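Local coordinates for protein member of DUF4221 family (Bacteroides vulgatus, PDB 3S9J) that is of unknown function but folds as a six-bladed beta-propeller that carries bound sodium ions in the crystal, at residues A[12-17]-A[359-364]; A[274-279]-A[331-336]; A[37-42]-A[58-63]. All coordinates share one frame; numbering follows the deposited sequence.

Interaction 1 (A[12-17]-A[359-364])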
ATOM      1  N   ALA A  12      -0.721  10.228  19.975  1.00 34.02           N
ATOM      2  CA  ALA A  12      -2.006  10.662  19.412  1.00 33.76           C
ATOM      3  C   ALA A  12      -2.268  12.129  19.722  1.00 36.24           C
ATOM      4  O   ALA A  12      -2.143  12.576  20.877  1.00 36.23           O
ATOM      5  CB  ALA A  12      -3.163   9.772  19.966  1.00 31.22           C
ATOM      6  N   GLU A  13      -2.637  12.887  18.705  1.00 36.57           N
ATOM      7  CA  GLU A  13      -2.931  14.297  18.876  1.00 39.66           C
ATOM      8  C   GLU A  13      -4.341  14.852  18.619  0.50 41.21           C
ATOM      9  O   GLU A  13      -4.916  15.486  19.523  0.50 40.42           O
ATOM     10  CB  GLU A  13      -1.981  15.085  17.976  1.00 42.30           C
ATOM     11  CG  GLU A  13      -2.125  16.615  17.965  1.00 54.58           C
ATOM     12  CD  GLU A  13      -1.196  17.326  18.916  1.00 63.75           C
ATOM     13  OE1 GLU A  13      -0.427  16.658  19.656  1.00 69.30           O
ATOM     14  OE2 GLU A  13      -1.236  18.574  18.903  1.00 73.75           O
ATOM     15  N   LYS A  14      -4.804  14.828  17.369  1.00 39.24           N
ATOM     16  CA  LYS A  14      -6.209  15.080  17.101  0.50 39.85           C
ATOM     17  C   LYS A  14      -6.818  13.961  16.264  1.00 38.36           C
ATOM     18  O   LYS A  14      -6.108  13.064  15.819  1.00 33.05           O
ATOM     19  CB  LYS A  14      -6.375  16.442  16.408  0.50 41.26           C
ATOM     20  CG  LYS A  14      -5.465  16.706  15.186  0.50 45.60           C
ATOM     21  CD  LYS A  14      -4.163  17.472  15.518  0.50 49.21           C
ATOM     22  CE  LYS A  14      -3.567  18.207  14.287  0.50 45.56           C
ATOM     23  NZ  LYS A  14      -2.496  19.231  14.641  0.50 39.24           N
ATOM     24  N   GLN A  15      -8.135  14.015  16.084  1.00 37.27           N
ATOM     25  CA  GLN A  15      -8.841  13.093  15.214  1.00 35.43           C
ATOM     26  C   GLN A  15      -9.489  13.817  14.042  1.00 32.23           C
ATOM     27  O   GLN A  15      -9.862  14.979  14.137  1.00 34.31           O
ATOM     28  CB  GLN A  15      -9.937  12.393  15.993  1.00 37.43           C
ATOM     29  CG  GLN A  15      -9.491  11.245  16.870  1.00 50.03           C
ATOM     30  CD  GLN A  15     -10.641  10.270  17.152  1.00 55.57           C
ATOM     31  OE1 GLN A  15     -11.800  10.678  17.299  1.00 52.97           O
ATOM     32  NE2 GLN A  15     -10.324   8.986  17.206  1.00 58.91           N
ATOM     33  N   LEU A  16      -9.591  13.098  12.940  1.00 29.05           N
ATOM     34  CA  LEU A  16     -10.352  13.524  11.771  0.50 28.20           C
ATOM     35  C   LEU A  16     -11.527  12.597  11.670  1.00 28.74           C
ATOM     36  O   LEU A  16     -11.392  11.372  11.850  1.00 29.45           O
ATOM     37  CB  LEU A  16      -9.579  13.393  10.456  0.50 29.19           C
ATOM     38  CG  LEU A  16      -8.326  14.207  10.197  0.50 25.17           C
ATOM     39  CD1 LEU A  16      -7.719  13.694   8.881  0.50 24.54           C
ATOM     40  CD2 LEU A  16      -8.585  15.714  10.165  0.50 25.04           C
ATOM     41  N   ALA A  17     -12.701  13.154  11.391  1.00 26.71           N
ATOM     42  CA  ALA A  17     -13.907  12.333  11.253  1.00 25.25           C
ATOM     43  C   ALA A  17     -14.731  12.821  10.073  1.00 27.53           C
ATOM     44  O   ALA A  17     -15.131  13.991  10.033  1.00 31.09           O
ATOM     45  CB  ALA A  17     -14.751  12.314  12.541  1.00 26.49           C
ATOM     46  N   CYS A 359      -4.481  11.251  14.322  1.00 27.15           N
ATOM     47  CA  CYS A 359      -3.205  11.796  13.903  1.00 28.00           C
ATOM     48  C   CYS A 359      -2.163  11.537  14.975  1.00 30.21           C
ATOM     49  O   CYS A 359      -2.377  11.881  16.138  1.00 31.64           O
ATOM     50  CB  CYS A 359      -3.329  13.307  13.696  1.00 32.31           C
ATOM     51  SG  CYS A 359      -1.820  14.071  13.090  1.00 36.77           S
ATOM     52  N   PHE A 360      -1.062  10.919  14.580  1.00 29.24           N
ATOM     53  CA  PHE A 360       0.068  10.655  15.461  1.00 30.80           C
ATOM     54  C   PHE A 360       1.239  11.539  15.122  1.00 33.34           C
ATOM     55  O   PHE A 360       1.692  11.560  13.983  1.00 31.03           O
ATOM     56  CB  PHE A 360       0.481   9.190  15.380  1.00 28.91           C
ATOM     57  CG  PHE A 360      -0.538   8.285  15.967  1.00 29.78           C
ATOM     58  CD1 PHE A 360      -0.511   7.982  17.325  1.00 30.54           C
ATOM     59  CD2 PHE A 360      -1.584   7.814  15.191  1.00 26.41           C
ATOM     60  CE1 PHE A 360      -1.490   7.181  17.896  1.00 29.49           C
ATOM     61  CE2 PHE A 360      -2.568   7.033  15.737  1.00 27.44           C
ATOM     62  CZ  PHE A 360      -2.537   6.712  17.110  1.00 31.39           C
ATOM     63  N   LYS A 361       1.720  12.261  16.138  1.00 32.99           N
ATOM     64  CA  LYS A 361       2.896  13.132  16.016  1.00 34.91           C
ATOM     65  C   LYS A 361       4.107  12.491  16.642  1.00 36.72           C
ATOM     66  O   LYS A 361       3.987  11.659  17.537  1.00 37.90           O
ATOM     67  CB  LYS A 361       2.611  14.490  16.662  1.00 37.86           C
ATOM     68  CG  LYS A 361       1.445  15.207  15.939  1.00 45.41           C
ATOM     69  CD  LYS A 361       1.352  16.681  16.235  1.00 51.20           C
ATOM     70  CE  LYS A 361       0.431  17.392  15.220  1.00 50.29           C
ATOM     71  NZ  LYS A 361       1.209  18.156  14.175  1.00 48.76           N
ATOM     72  N   ILE A 362       5.282  12.893  16.166  1.00 38.37           N
ATOM     73  CA  ILE A 362       6.556  12.385  16.660  1.00 39.16           C
ATOM     74  C   ILE A 362       6.953  13.246  17.840  1.00 40.83           C
ATOM     75  O   ILE A 362       7.055  14.456  17.695  1.00 42.89           O
ATOM     76  CB  ILE A 362       7.638  12.502  15.579  1.00 40.74           C
ATOM     77  CG1 ILE A 362       7.253  11.676  14.349  1.00 43.04           C
ATOM     78  CG2 ILE A 362       9.001  12.085  16.117  1.00 40.97           C
ATOM     79  CD1 ILE A 362       8.131  11.920  13.161  1.00 41.06           C
ATOM     80  N   LYS A 363       7.141  12.636  19.001  1.00 42.60           N
ATOM     81  CA  LYS A 363       7.592  13.364  20.211  1.00 44.83           C
ATOM     82  C   LYS A 363       8.865  12.727  20.777  1.00 46.82           C
ATOM     83  O   LYS A 363       9.044  11.514  20.691  1.00 44.14           O
ATOM     84  CB  LYS A 363       6.502  13.333  21.283  1.00 44.98           C
ATOM     85  CG  LYS A 363       5.138  13.934  20.878  1.00 51.51           C
ATOM     86  CD  LYS A 363       5.201  15.432  20.542  1.00 61.31           C
ATOM     87  CE  LYS A 363       3.793  16.026  20.361  1.00 65.17           C
ATOM     88  NZ  LYS A 363       3.788  17.286  19.541  1.00 71.42           N
ATOM     89  N   ASN A 364       9.743  13.529  21.384  1.00 51.77           N
ATOM     90  CA  ASN A 364      10.921  12.976  22.066  1.00 54.83           C
ATOM     91  C   ASN A 364      10.454  12.042  23.186  1.00 55.47           C
ATOM     92  O   ASN A 364       9.535  12.393  23.922  1.00 57.17           O
ATOM     93  CB  ASN A 364      11.807  14.089  22.638  1.00 58.49           C
ATOM     94  CG  ASN A 364      12.576  14.856  21.558  1.00 63.50           C
ATOM     95  OD1 ASN A 364      12.365  14.674  20.351  1.00 62.63           O
ATOM     96  ND2 ASN A 364      13.480  15.722  22.000  1.00 75.69           N
TER
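Two backbone bonds join Glu13 and Lys14 to Cys359: Glu13 N donates to Cys359 O (2.8 Å), and Cys359 N donates to Lys14 O (2.9 Å). With two residues facing one and psi of -67° at Glu13, the strand makes a classic beta bulge here. Beyond it Ala12 and Phe360 form a non-hydrogen-bonded antiparallel pair. The apolar contact lies there, Ala12 CB meeting Phe360 CE1 at 3.7 Å; the small methyl leaves room for the ring.

The long polar chains meet on the side of Glu13. In the conformer modelled here its CG is anti to the backbone N (chi1 179°), and the carboxylate carbon CD lies against the CD methylene of Lys361 at 3.8 Å, a van der Waals contact and not a salt bridge. Lys14 NZ, in one of two conformers, approaches Lys361 CE (3.5 Å), and the two ammonium groups stand close because both are salt-bridged to Glu336. A leucine in place of Lys361 would probably leave Glu336 with Lys14 as its remaining partner from this pair of strands.

Such chemistry implies that backbone bonds set the register, while a shared carboxylate draws two lysines together, joining the N-terminal strand to the C-terminal one in the "velcro" manner of propeller closure.

Interaction 2 (A[274-279]-A[331-336])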
ATOM      1  N   LYS A 274       6.700  13.003   3.624  1.00 30.60           N
ATOM      2  CA  LYS A 274       7.309  14.096   2.832  1.00 33.98           C
ATOM      3  C   LYS A 274       7.412  15.400   3.620  1.00 33.55           C
ATOM      4  O   LYS A 274       8.188  16.265   3.249  1.00 35.45           O
ATOM      5  CB  LYS A 274       6.540  14.333   1.505  1.00 33.28           C
ATOM      6  CG  LYS A 274       5.106  14.891   1.638  1.00 36.30           C
ATOM      7  CD  LYS A 274       4.248  14.740   0.320  1.00 43.45           C
ATOM      8  CE  LYS A 274       2.689  14.721   0.616  1.00 42.93           C
ATOM      9  NZ  LYS A 274       1.618  14.792  -0.527  1.00 33.27           N
ATOM     10  N   TYR A 275       6.637  15.536   4.698  1.00 31.18           N
ATOM     11  CA  TYR A 275       6.604  16.774   5.488  1.00 33.25           C
ATOM     12  C   TYR A 275       7.710  16.799   6.518  1.00 35.36           C
ATOM     13  O   TYR A 275       8.369  17.806   6.706  1.00 35.76           O
ATOM     14  CB  TYR A 275       5.235  16.992   6.142  1.00 32.55           C
ATOM     15  CG  TYR A 275       4.133  17.082   5.095  1.00 30.62           C
ATOM     16  CD1 TYR A 275       3.955  18.245   4.359  1.00 33.27           C
ATOM     17  CD2 TYR A 275       3.310  15.989   4.827  1.00 29.06           C
ATOM     18  CE1 TYR A 275       2.980  18.336   3.362  1.00 31.94           C
ATOM     19  CE2 TYR A 275       2.296  16.067   3.848  1.00 29.47           C
ATOM     20  CZ  TYR A 275       2.137  17.238   3.115  1.00 29.84           C
ATOM     21  OH  TYR A 275       1.173  17.324   2.152  1.00 29.70           O
ATOM     22  N   ARG A 276       7.917  15.681   7.193  1.00 35.74           N
ATOM     23  CA  ARG A 276       8.940  15.598   8.241  1.00 36.17           C
ATOM     24  C   ARG A 276      10.222  14.892   7.782  1.00 37.14           C
ATOM     25  O   ARG A 276      11.206  14.871   8.523  1.00 37.96           O
ATOM     26  CB  ARG A 276       8.337  14.924   9.481  1.00 36.93           C
ATOM     27  CG  ARG A 276       7.483  15.883  10.296  1.00 36.16           C
ATOM     28  CD  ARG A 276       6.361  15.213  10.999  1.00 38.08           C
ATOM     29  NE  ARG A 276       5.419  14.701  10.025  1.00 31.05           N
ATOM     30  CZ  ARG A 276       4.378  15.375   9.536  1.00 34.66           C
ATOM     31  NH1 ARG A 276       4.074  16.601   9.981  1.00 35.27           N
ATOM     32  NH2 ARG A 276       3.625  14.801   8.608  1.00 33.74           N
ATOM     33  N   ASN A 277      10.223  14.359   6.562  1.00 35.02           N
ATOM     34  CA  ASN A 277      11.370  13.642   5.996  1.00 35.53           C
ATOM     35  C   ASN A 277      11.813  12.426   6.846  1.00 35.53           C
ATOM     36  O   ASN A 277      12.992  12.262   7.185  1.00 36.12           O
ATOM     37  CB  ASN A 277      12.542  14.623   5.765  1.00 38.25           C
ATOM     38  CG  ASN A 277      13.546  14.120   4.738  1.00 39.10           C
ATOM     39  OD1 ASN A 277      13.239  13.283   3.893  1.00 42.65           O
ATOM     40  ND2 ASN A 277      14.766  14.668   4.791  1.00 38.82           N
ATOM     41  N   VAL A 278      10.835  11.590   7.179  1.00 31.99           N
ATOM     42  CA  VAL A 278      11.032  10.352   7.935  1.00 31.33           C
ATOM     43  C   VAL A 278      10.272   9.228   7.246  1.00 30.26           C
ATOM     44  O   VAL A 278       9.513   9.476   6.320  1.00 28.84           O
ATOM     45  CB  VAL A 278      10.553  10.503   9.415  1.00 33.82           C
ATOM     46  CG1 VAL A 278      11.381  11.550  10.157  1.00 33.28           C
ATOM     47  CG2 VAL A 278       9.079  10.863   9.477  1.00 29.97           C
ATOM     48  N   TYR A 279      10.509   7.998   7.680  1.00 30.53           N
ATOM     49  CA  TYR A 279       9.778   6.834   7.189  1.00 28.01           C
ATOM     50  C   TYR A 279       9.097   6.132   8.344  1.00 29.41           C
ATOM     51  O   TYR A 279       9.600   6.139   9.468  1.00 29.25           O
ATOM     52  CB  TYR A 279      10.714   5.843   6.496  1.00 29.27           C
ATOM     53  CG  TYR A 279      11.463   6.422   5.326  1.00 28.54           C
ATOM     54  CD1 TYR A 279      12.640   7.157   5.523  1.00 32.29           C
ATOM     55  CD2 TYR A 279      10.995   6.246   4.020  1.00 33.46           C
ATOM     56  CE1 TYR A 279      13.329   7.717   4.428  1.00 32.81           C
ATOM     57  CE2 TYR A 279      11.678   6.785   2.933  1.00 34.55           C
ATOM     58  CZ  TYR A 279      12.832   7.518   3.141  1.00 33.45           C
ATOM     59  OH  TYR A 279      13.503   8.052   2.072  1.00 30.17           O
ATOM     60  N   SER A 331      -4.169   3.984   6.335  1.00 21.04           N
ATOM     61  CA  SER A 331      -3.254   4.938   6.949  1.00 19.59           C
ATOM     62  C   SER A 331      -2.748   5.887   5.856  1.00 22.29           C
ATOM     63  O   SER A 331      -2.662   5.491   4.692  1.00 24.24           O
ATOM     64  CB  SER A 331      -2.068   4.222   7.624  1.00 25.19           C
ATOM     65  OG  SER A 331      -2.512   3.485   8.748  1.00 23.75           O
ATOM     66  N   PHE A 332      -2.444   7.121   6.239  1.00 21.94           N
ATOM     67  CA  PHE A 332      -1.828   8.081   5.325  1.00 22.31           C
ATOM     68  C   PHE A 332      -1.050   9.131   6.080  1.00 22.83           C
ATOM     69  O   PHE A 332      -1.288   9.389   7.268  1.00 25.26           O
ATOM     70  CB  PHE A 332      -2.869   8.757   4.435  1.00 22.94           C
ATOM     71  CG  PHE A 332      -3.758   9.769   5.139  1.00 22.55           C
ATOM     72  CD1 PHE A 332      -4.970   9.368   5.714  1.00 23.24           C
ATOM     73  CD2 PHE A 332      -3.431  11.121   5.180  1.00 23.56           C
ATOM     74  CE1 PHE A 332      -5.804  10.270   6.342  1.00 25.09           C
ATOM     75  CE2 PHE A 332      -4.275  12.051   5.826  1.00 26.83           C
ATOM     76  CZ  PHE A 332      -5.470  11.623   6.398  1.00 26.87           C
ATOM     77  N   VAL A 333      -0.087   9.732   5.400  1.00 24.56           N
ATOM     78  CA  VAL A 333       0.656  10.850   5.999  1.00 26.19           C
ATOM     79  C   VAL A 333       0.041  12.145   5.485  1.00 25.85           C
ATOM     80  O   VAL A 333      -0.080  12.340   4.270  1.00 26.00           O
ATOM     81  CB  VAL A 333       2.131  10.817   5.621  1.00 28.15           C
ATOM     82  CG1 VAL A 333       2.884  12.074   6.217  1.00 26.31           C
ATOM     83  CG2 VAL A 333       2.782   9.507   6.105  1.00 27.29           C
ATOM     84  N   GLY A 334      -0.365  13.008   6.411  1.00 25.41           N
ATOM     85  CA  GLY A 334      -0.857  14.347   6.120  1.00 26.88           C
ATOM     86  C   GLY A 334       0.114  15.401   6.599  1.00 28.49           C
ATOM     87  O   GLY A 334       1.140  15.086   7.198  1.00 29.20           O
ATOM     88  N   ARG A 335      -0.217  16.663   6.356  1.00 28.25           N
ATOM     89  CA  ARG A 335       0.626  17.773   6.852  1.00 30.27           C
ATOM     90  C   ARG A 335       0.953  17.670   8.335  1.00 29.57           C
ATOM     91  O   ARG A 335       2.087  17.935   8.726  1.00 32.52           O
ATOM     92  CB  ARG A 335      -0.050  19.110   6.577  1.00 32.46           C
ATOM     93  CG  ARG A 335      -0.135  19.473   5.109  1.00 32.09           C
ATOM     94  CD  ARG A 335      -1.033  20.714   4.948  1.00 37.38           C
ATOM     95  NE  ARG A 335      -1.078  21.167   3.570  1.00 35.79           N
ATOM     96  CZ  ARG A 335      -1.643  22.302   3.155  1.00 37.40           C
ATOM     97  NH1 ARG A 335      -2.239  23.130   3.999  1.00 36.68           N
ATOM     98  NH2 ARG A 335      -1.595  22.613   1.877  1.00 34.49           N
ATOM     99  N   GLU A 336      -0.025  17.290   9.162  1.00 28.72           N
ATOM    100  CA  GLU A 336       0.125  17.297  10.612  1.00 33.53           C
ATOM    101  C   GLU A 336       0.769  16.053  11.208  1.00 33.15           C
ATOM    102  O   GLU A 336       1.226  16.068  12.375  1.00 30.36           O
ATOM    103  CB  GLU A 336      -1.229  17.513  11.280  1.00 35.51           C
ATOM    104  CG  GLU A 336      -1.839  18.905  11.049  1.00 46.08           C
ATOM    105  CD  GLU A 336      -0.941  20.047  11.512  1.00 54.18           C
ATOM    106  OE1 GLU A 336      -0.224  19.910  12.527  1.00 61.00           O
ATOM    107  OE2 GLU A 336      -0.942  21.086  10.836  1.00 63.10           O
TER
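The ring of Tyr275 lies over the backbone of Arg335, whose CA sits over its centre (3.8 Å from CA to the ring centroid, 10° off the normal) in a CH-pi contact. The opposite face carries Lys274 CG, and Val333 CG1 sits at the edge. Arg335 adds its CG, 3.7 Å from Tyr275 CE1, while its guanidinium goes on to Glu35, which also receives the Tyr275 hydroxyl.

The guanidinium of Arg276 has Tyr275 CB on one face; at its edge lie two successive carbonyls and, beside NH2, Val333 CG1. NH1 donates to Arg335 O (2.7 Å), nearly straight at 171° but from above the carbonyl plane; NH2 donates to Gly334 O (2.9 Å) along a more bent path. Bends at chi2 and chi3 turn the chain back toward them, and Asp273 holds NE by a salt bridge. Arginine suits the place because its flat, multiply donating end can serve both carbonyls and that carboxylate.

Asn277 and Val278 face Asp273 as a G1 beta bulge. The contact joins this hairpin turn, between strands 266-273 and 278-284 of one sheet, to the end of the innermost strand, 327-334, of the next: an interblade contact of the beta-propeller.

Interaction 3 (A[37-42]-A[58-63])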
ATOM      1  N   ASN A  37      -4.315  22.930  -5.204  1.00 34.79           N
ATOM      2  CA  ASN A  37      -4.772  24.300  -5.001  1.00 36.39           C
ATOM      3  C   ASN A  37      -4.462  24.825  -3.597  1.00 34.53           C
ATOM      4  O   ASN A  37      -5.262  25.544  -3.023  1.00 36.28           O
ATOM      5  CB  ASN A  37      -6.280  24.391  -5.260  1.00 38.27           C
ATOM      6  CG  ASN A  37      -6.667  23.982  -6.681  1.00 42.66           C
ATOM      7  OD1 ASN A  37      -5.933  24.240  -7.635  1.00 46.22           O
ATOM      8  ND2 ASN A  37      -7.829  23.343  -6.814  1.00 48.31           N
ATOM      9  N   GLY A  38      -3.327  24.429  -3.029  1.00 31.78           N
ATOM     10  CA  GLY A  38      -2.909  24.932  -1.712  1.00 33.15           C
ATOM     11  C   GLY A  38      -3.496  24.237  -0.492  1.00 32.20           C
ATOM     12  O   GLY A  38      -3.253  24.686   0.622  1.00 31.53           O
ATOM     13  N   LYS A  39      -4.275  23.163  -0.712  1.00 30.78           N
ATOM     14  CA  LYS A  39      -4.923  22.416   0.375  0.50 31.05           C
ATOM     15  C   LYS A  39      -4.622  20.918   0.253  1.00 28.92           C
ATOM     16  O   LYS A  39      -4.270  20.423  -0.817  1.00 27.06           O
ATOM     17  CB  LYS A  39      -6.446  22.631   0.339  0.50 31.46           C
ATOM     18  CG  LYS A  39      -6.949  23.885   1.071  0.50 35.95           C
ATOM     19  CD  LYS A  39      -8.446  24.154   0.810  0.50 39.62           C
ATOM     20  CE  LYS A  39      -9.347  22.914   1.008  0.50 41.88           C
ATOM     21  NZ  LYS A  39      -9.918  22.757   2.389  0.50 32.62           N
ATOM     22  N   GLU A  40      -4.758  20.184   1.361  1.00 26.60           N
ATOM     23  CA  GLU A  40      -4.577  18.746   1.310  1.00 25.76           C
ATOM     24  C   GLU A  40      -5.939  18.032   1.308  1.00 25.20           C
ATOM     25  O   GLU A  40      -6.896  18.417   2.003  1.00 25.61           O
ATOM     26  CB  GLU A  40      -3.684  18.180   2.428  1.00 26.48           C
ATOM     27  CG  GLU A  40      -4.096  18.592   3.818  1.00 30.69           C
ATOM     28  CD  GLU A  40      -3.386  17.838   4.941  1.00 29.49           C
ATOM     29  OE1 GLU A  40      -2.643  16.859   4.693  1.00 28.06           O
ATOM     30  OE2 GLU A  40      -3.588  18.248   6.095  1.00 29.75           O
ATOM     31  N   TYR A  41      -5.963  16.937   0.577  1.00 24.95           N
ATOM     32  CA  TYR A  41      -7.133  16.130   0.378  1.00 22.02           C
ATOM     33  C   TYR A  41      -6.779  14.647   0.531  1.00 23.26           C
ATOM     34  O   TYR A  41      -5.613  14.260   0.451  1.00 23.50           O
ATOM     35  CB  TYR A  41      -7.697  16.359  -1.031  1.00 22.62           C
ATOM     36  CG  TYR A  41      -8.139  17.774  -1.277  1.00 22.26           C
ATOM     37  CD1 TYR A  41      -9.408  18.186  -0.946  1.00 25.74           C
ATOM     38  CD2 TYR A  41      -7.274  18.695  -1.865  1.00 25.80           C
ATOM     39  CE1 TYR A  41      -9.818  19.498  -1.123  1.00 30.39           C
ATOM     40  CE2 TYR A  41      -7.676  20.005  -2.065  1.00 27.50           C
ATOM     41  CZ  TYR A  41      -8.950  20.392  -1.696  1.00 30.42           C
ATOM     42  OH  TYR A  41      -9.371  21.681  -1.885  1.00 33.44           O
ATOM     43  N   LEU A  42      -7.816  13.835   0.697  1.00 24.08           N
ATOM     44  CA  LEU A  42      -7.683  12.392   0.594  0.50 21.52           C
ATOM     45  C   LEU A  42      -8.460  11.900  -0.635  1.00 22.38           C
ATOM     46  O   LEU A  42      -9.677  12.073  -0.743  1.00 24.05           O
ATOM     47  CB  LEU A  42      -8.149  11.702   1.900  0.50 22.91           C
ATOM     48  CG  LEU A  42      -7.895  10.206   2.057  0.50 16.89           C
ATOM     49  CD1 LEU A  42      -6.401   9.911   2.019  0.50 17.89           C
ATOM     50  CD2 LEU A  42      -8.552   9.619   3.359  0.50 14.46           C
ATOM     51  N   ASP A  58     -12.020  16.500   1.980  1.00 24.16           N
ATOM     52  CA  ASP A  58     -11.372  17.762   2.414  1.00 26.70           C
ATOM     53  C   ASP A  58     -10.909  17.627   3.857  1.00 25.16           C
ATOM     54  O   ASP A  58     -11.730  17.524   4.771  1.00 26.06           O
ATOM     55  CB  ASP A  58     -12.397  18.861   2.253  1.00 28.72           C
ATOM     56  CG  ASP A  58     -11.874  20.243   2.632  1.00 36.86           C
ATOM     57  OD1 ASP A  58     -10.851  20.357   3.353  1.00 34.54           O
ATOM     58  OD2 ASP A  58     -12.555  21.202   2.222  1.00 38.36           O
ATOM     59  N   ILE A  59      -9.594  17.546   4.056  1.00 25.82           N
ATOM     60  CA  ILE A  59      -9.034  17.261   5.370  1.00 26.90           C
ATOM     61  C   ILE A  59      -9.281  18.402   6.362  1.00 27.34           C
ATOM     62  O   ILE A  59      -9.777  18.172   7.482  1.00 26.24           O
ATOM     63  CB  ILE A  59      -7.547  16.877   5.269  1.00 25.75           C
ATOM     64  CG1 ILE A  59      -7.398  15.478   4.631  1.00 29.81           C
ATOM     65  CG2 ILE A  59      -6.907  16.885   6.679  1.00 27.52           C
ATOM     66  CD1 ILE A  59      -6.005  15.174   4.108  1.00 25.91           C
ATOM     67  N   GLU A  60      -8.989  19.636   5.946  1.00 27.78           N
ATOM     68  CA  GLU A  60      -9.155  20.810   6.810  1.00 29.27           C
ATOM     69  C   GLU A  60     -10.601  20.925   7.280  1.00 30.20           C
ATOM     70  O   GLU A  60     -10.846  21.232   8.425  1.00 29.81           O
ATOM     71  CB  GLU A  60      -8.751  22.081   6.032  1.00 31.69           C
ATOM     72  CG  GLU A  60      -8.931  23.405   6.795  1.00 38.74           C
ATOM     73  CD  GLU A  60      -8.909  24.672   5.887  1.00 52.06           C
ATOM     74  OE1 GLU A  60      -8.781  24.587   4.631  1.00 55.83           O
ATOM     75  OE2 GLU A  60      -9.050  25.776   6.459  1.00 63.26           O
ATOM     76  N   ASN A  61     -11.555  20.684   6.375  1.00 27.47           N
ATOM     77  CA  ASN A  61     -12.962  20.899   6.657  1.00 29.84           C
ATOM     78  C   ASN A  61     -13.729  19.631   7.055  1.00 29.42           C
ATOM     79  O   ASN A  61     -14.919  19.687   7.365  1.00 29.85           O
ATOM     80  CB  ASN A  61     -13.617  21.605   5.454  1.00 30.38           C
ATOM     81  CG  ASN A  61     -13.079  23.015   5.264  1.00 30.74           C
ATOM     82  OD1 ASN A  61     -13.081  23.802   6.214  1.00 30.81           O
ATOM     83  ND2 ASN A  61     -12.600  23.316   4.075  1.00 31.15           N
ATOM     84  N   GLN A  62     -13.011  18.515   7.155  1.00 28.86           N
ATOM     85  CA  GLN A  62     -13.581  17.220   7.552  1.00 26.69           C
ATOM     86  C   GLN A  62     -14.924  16.902   6.887  1.00 24.98           C
ATOM     87  O   GLN A  62     -15.913  16.597   7.563  1.00 28.59           O
ATOM     88  CB  GLN A  62     -13.668  17.120   9.071  1.00 27.51           C
ATOM     89  CG  GLN A  62     -12.280  17.286   9.712  1.00 30.97           C
ATOM     90  CD  GLN A  62     -12.252  17.032  11.208  1.00 36.93           C
ATOM     91  OE1 GLN A  62     -12.764  16.040  11.695  1.00 30.43           O
ATOM     92  NE2 GLN A  62     -11.634  17.936  11.937  1.00 41.78           N
ATOM     93  N   GLN A  63     -14.927  16.942   5.562  1.00 24.68           N
ATOM     94  CA  GLN A  63     -16.131  16.670   4.786  1.00 23.67           C
ATOM     95  C   GLN A  63     -15.747  16.177   3.398  1.00 24.78           C
ATOM     96  O   GLN A  63     -14.583  16.205   3.011  1.00 25.98           O
ATOM     97  CB  GLN A  63     -17.001  17.948   4.701  1.00 26.39           C
ATOM     98  CG  GLN A  63     -16.401  18.998   3.850  1.00 27.83           C
ATOM     99  CD  GLN A  63     -17.344  20.217   3.715  1.00 30.00           C
ATOM    100  OE1 GLN A  63     -17.853  20.718   4.694  1.00 32.61           O
ATOM    101  NE2 GLN A  63     -17.591  20.629   2.499  1.00 36.27           N
TER
HETATM  102  O   HOH W   1      -7.980  20.460   3.257  1.00 28.51           O
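Asp58 OD1 is gripped by Lys39 NZ, by the backbone N of Asn61 and by a water. The lysine bond, 2.7 Å from Lys39 NZ to Asp58 OD1 in the conformer modelled here, is a salt bridge made on the syn side of the carboxylate. Asn61 N comes from the opposite face, well above the plane (3.1 Å to Asp58 OD1), and closes an Asx motif. The other oxygen, Asp58 OD2, accepts from Asn61 ND2 at 2.8 Å in an almost straight bond, so the carboxylate is held at both ends and is unlikely to rotate. Aspartate fits because its short chain returns to the backbone three residues on.

In that same conformer Lys39 bends at chi3 and chi4 (49° and 92°), which brings NZ round to Glu60 OE1 as well (3.1 Å). Two carboxylates about one ammonium probably favour its charged form. The water donates to Asp58 OD1 and to Glu40 O and accepts from Glu60 N, bridging the strand to the turn.

Next to the charged cluster, Ile59 crosses the side chain of Glu40 at about a right angle: Ile59 CG2 touches Glu40 OE2 (3.6 Å), and Ile59 CD1 reaches Tyr41 C (3.7 Å). A branched apolar residue fills this buried place, while Glu40 OE1 serves Arg335 N and Gln33 NE2. Tyr41, paired with Asp58, brings its ring atom CD1 obliquely to Asp58 CA (3.9 Å).

Segment 58-63 is the turn between strands 53-58 and 63-69, with a G1 bulge where Gln62 and Gln63 face Asp58. It packs against strand 39-46 of the same four-stranded sheet, and Ile59 also touches Phe332 of strand 327-334 and Leu16 of strand 8-19.

How the interactions relate
From the N terminus, residues 12-17 pair with the chain's last strand, so interaction 1 closes the ring of sheets and encloses the other two contacts. Interaction 3 comes first, a short local closure within the sheet that begins with strand 31-36 and ends with strand 63-69. Interaction 2 follows in series, joining the sheet that begins with strand 266-273 to the innermost strand of the closing sheet. Each pair of contacts touches directly. Glu336 of interaction 2 is salt-bridged to Lys14 and Lys361 of interaction 1; Arg335 probably hydrogen-bonds to Gly38 and Glu40 of interaction 3; and Ala17 N probably donates to Gln62 OE1, linking interactions 1 and 3. The closing sheet is thereby tied to its neighbours in both directions.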